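Long-range contact in T cell receptor gamma chain (Monodelphis domestica, PDB 7L15), which pairs with a T cell receptor mu chain to form the marsupial gamma mu receptor, a T cell surface receptor that probably recognises antigen: residues 92-97 with 110-115. Residues are numbered along the deposited sequence; the frame is centred on the assembly and turned at random.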
ATOM      1  N   SER B  92      11.775  -5.353  13.243  1.00 33.43           N
ATOM      2  CA  SER B  92      10.713  -5.459  12.252  1.00 37.19           C
ATOM      3  C   SER B  92      10.221  -4.078  11.835  1.00 44.67           C
ATOM      4  O   SER B  92      10.096  -3.169  12.659  1.00 55.04           O
ATOM      5  CB  SER B  92       9.533  -6.268  12.819  1.00 33.38           C
ATOM      6  OG  SER B  92       9.988  -7.509  13.304  1.00 46.64           O
ATOM      7  N   GLY B  93       9.917  -3.935  10.553  1.00 45.87           N
ATOM      8  CA  GLY B  93       9.337  -2.718  10.022  1.00 36.43           C
ATOM      9  C   GLY B  93       9.564  -2.679   8.522  1.00 44.44           C
ATOM     10  O   GLY B  93      10.056  -3.638   7.929  1.00 46.62           O
ATOM     11  N   VAL B  94       9.197  -1.554   7.917  1.00 40.14           N
ATOM     12  CA  VAL B  94       9.372  -1.376   6.479  1.00 39.38           C
ATOM     13  C   VAL B  94      10.611  -0.532   6.220  1.00 39.63           C
ATOM     14  O   VAL B  94      10.758   0.572   6.770  1.00 41.18           O
ATOM     15  CB  VAL B  94       8.126  -0.750   5.835  1.00 43.76           C
ATOM     16  CG1 VAL B  94       8.261  -0.738   4.304  1.00 37.97           C
ATOM     17  CG2 VAL B  94       6.892  -1.520   6.253  1.00 44.28           C
ATOM     18  N   TYR B  95      11.501  -1.051   5.376  1.00 43.82           N
ATOM     19  CA  TYR B  95      12.765  -0.411   5.044  1.00 40.44           C
ATOM     20  C   TYR B  95      12.700   0.105   3.612  1.00 49.50           C
ATOM     21  O   TYR B  95      12.488  -0.672   2.672  1.00 45.39           O
ATOM     22  CB  TYR B  95      13.921  -1.393   5.208  1.00 39.58           C
ATOM     23  CG  TYR B  95      14.193  -1.790   6.640  1.00 41.72           C
ATOM     24  CD1 TYR B  95      13.259  -2.507   7.371  1.00 37.81           C
ATOM     25  CD2 TYR B  95      15.397  -1.454   7.263  1.00 39.31           C
ATOM     26  CE1 TYR B  95      13.495  -2.873   8.673  1.00 41.70           C
ATOM     27  CE2 TYR B  95      15.635  -1.810   8.583  1.00 40.46           C
ATOM     28  CZ  TYR B  95      14.669  -2.520   9.282  1.00 44.80           C
ATOM     29  OH  TYR B  95      14.866  -2.909  10.595  1.00 48.24           O
ATOM     30  N   HIS B  96      12.886   1.408   3.448  1.00 41.88           N
ATOM     31  CA  HIS B  96      12.827   2.062   2.151  1.00 35.05           C
ATOM     32  C   HIS B  96      14.208   2.581   1.791  1.00 45.77           C
ATOM     33  O   HIS B  96      14.852   3.250   2.605  1.00 47.96           O
ATOM     34  CB  HIS B  96      11.862   3.245   2.165  1.00 37.31           C
ATOM     35  CG  HIS B  96      10.447   2.891   2.509  1.00 42.27           C
ATOM     36  ND1 HIS B  96       9.489   2.663   1.551  1.00 42.32           N
ATOM     37  CD2 HIS B  96       9.819   2.778   3.703  1.00 40.17           C
ATOM     38  CE1 HIS B  96       8.335   2.404   2.138  1.00 40.68           C
ATOM     39  NE2 HIS B  96       8.512   2.455   3.445  1.00 46.67           N
ATOM     40  N   CYS B  97      14.650   2.309   0.574  1.00 51.18           N
ATOM     41  CA  CYS B  97      15.769   3.075   0.054  1.00 53.68           C
ATOM     42  C   CYS B  97      15.248   4.353  -0.588  1.00 48.42           C
ATOM     43  O   CYS B  97      14.094   4.435  -1.002  1.00 50.48           O
ATOM     44  CB  CYS B  97      16.586   2.267  -0.953  1.00 63.34           C
ATOM     45  SG  CYS B  97      15.688   1.662  -2.376  1.00 64.62           S
ATOM     46  N   GLY B 110       9.711  -0.095  -0.609  1.00 53.04           N
ATOM     47  CA  GLY B 110       9.949  -0.688   0.688  1.00 47.31           C
ATOM     48  C   GLY B 110       9.894  -2.203   0.730  1.00 52.86           C
ATOM     49  O   GLY B 110       9.085  -2.819   0.033  1.00 52.65           O
ATOM     50  N   THR B 111      10.761  -2.812   1.533  1.00 46.36           N
ATOM     51  CA  THR B 111      10.676  -4.226   1.847  1.00 49.68           C
ATOM     52  C   THR B 111      10.359  -4.382   3.329  1.00 48.16           C
ATOM     53  O   THR B 111      10.933  -3.684   4.172  1.00 45.00           O
ATOM     54  CB  THR B 111      11.981  -4.946   1.502  1.00 43.84           C
ATOM     55  OG1 THR B 111      12.197  -4.898   0.087  1.00 54.39           O
ATOM     56  CG2 THR B 111      11.904  -6.398   1.901  1.00 44.51           C
ATOM     57  N   ARG B 112       9.439  -5.281   3.657  1.00 44.79           N
ATOM     58  CA  ARG B 112       9.064  -5.466   5.052  1.00 37.51           C
ATOM     59  C   ARG B 112       9.935  -6.547   5.684  1.00 41.51           C
ATOM     60  O   ARG B 112       9.923  -7.707   5.257  1.00 47.39           O
ATOM     61  CB  ARG B 112       7.585  -5.809   5.212  1.00 41.29           C
ATOM     62  CG  ARG B 112       7.199  -6.024   6.692  1.00 45.68           C
ATOM     63  CD  ARG B 112       5.698  -6.274   6.902  1.00 40.19           C
ATOM     64  NE  ARG B 112       4.924  -5.040   6.841  1.00 57.81           N
ATOM     65  CZ  ARG B 112       4.810  -4.174   7.848  1.00 62.52           C
ATOM     66  NH1 ARG B 112       5.437  -4.407   9.001  1.00 62.50           N
ATOM     67  NH2 ARG B 112       4.079  -3.073   7.703  1.00 46.68           N
ATOM     68  N   LEU B 113      10.684  -6.156   6.704  1.00 37.53           N
ATOM     69  CA  LEU B 113      11.466  -7.080   7.501  1.00 46.23           C
ATOM     70  C   LEU B 113      10.593  -7.575   8.649  1.00 42.16           C
ATOM     71  O   LEU B 113      10.049  -6.775   9.415  1.00 39.76           O
ATOM     72  CB  LEU B 113      12.727  -6.386   8.013  1.00 42.23           C
ATOM     73  CG  LEU B 113      13.658  -7.218   8.868  1.00 49.88           C
ATOM     74  CD1 LEU B 113      14.158  -8.399   8.044  1.00 51.86           C
ATOM     75  CD2 LEU B 113      14.822  -6.356   9.374  1.00 51.92           C
ATOM     76  N   ILE B 114      10.443  -8.884   8.759  1.00 43.05           N
ATOM     77  CA  ILE B 114       9.653  -9.482   9.823  1.00 40.82           C
ATOM     78  C   ILE B 114      10.574 -10.371  10.632  1.00 44.18           C
ATOM     79  O   ILE B 114      11.104 -11.358  10.111  1.00 53.26           O
ATOM     80  CB  ILE B 114       8.468 -10.286   9.274  1.00 42.11           C
ATOM     81  CG1 ILE B 114       7.596  -9.403   8.384  1.00 46.27           C
ATOM     82  CG2 ILE B 114       7.681 -10.923  10.431  1.00 47.63           C
ATOM     83  CD1 ILE B 114       6.578 -10.179   7.578  1.00 45.97           C
ATOM     84  N   VAL B 115      10.775 -10.020  11.895  1.00 38.37           N
ATOM     85  CA  VAL B 115      11.573 -10.826  12.802  1.00 45.37           C
ATOM     86  C   VAL B 115      10.628 -11.388  13.845  1.00 44.05           C
ATOM     87  O   VAL B 115       9.898 -10.637  14.503  1.00 45.47           O
ATOM     88  CB  VAL B 115      12.707 -10.013  13.444  1.00 36.09           C
ATOM     89  CG1 VAL B 115      13.711 -10.951  14.149  1.00 35.35           C
ATOM     90  CG2 VAL B 115      13.397  -9.184  12.373  1.00 39.84           C
TER
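G93 and L113 form a hydrogen-bonded antiparallel pair: L113 N reaches G93 O at 2.9 Å, and G93 N returns the bond to L113 O. Y95 and T111 repeat the arrangement two residues on, Y95 N giving T111 O an almost straight bond (3.0 Å, 177°). Where the ladder of backbone bonds ends, the serine hydroxyl of S92 takes over: V115 N donates to S92 OG at 3.0 Å. With chi1 -53°, OG stands beside its own backbone N, where it also hydrogen-bonds V89 O. Glycine suits both its places here. The extended, positive-phi backbone of G93 would press a CB against the preceding carbonyl, and at G110 a CB would also strike H96 and V94.

On the face bearing V94 and R112, the arginine chain bends at chi3 (-78°) and turns one guanidinium face to the valine methyl, V94 CG2 lying 3.5 Å from R112 NH2; the long aliphatic chain lets the charge remain exposed. On the buried face, L113 CD2 meets the phenol end of Y95, 3.7 Å from OH, while L113 CB approaches CE1; the OH itself bonds D91 O, as in the tyrosine corner of V domains.

These are the F and G strands of the V-domain hairpin, lying between strands 34-40 and 12-16. Y95, T111 and L113 pack against strand 21-28 of the facing sheet, to which C97 is joined through its disulfide with C25, whereas H96 meets W53 of the mu chain edge-to-face.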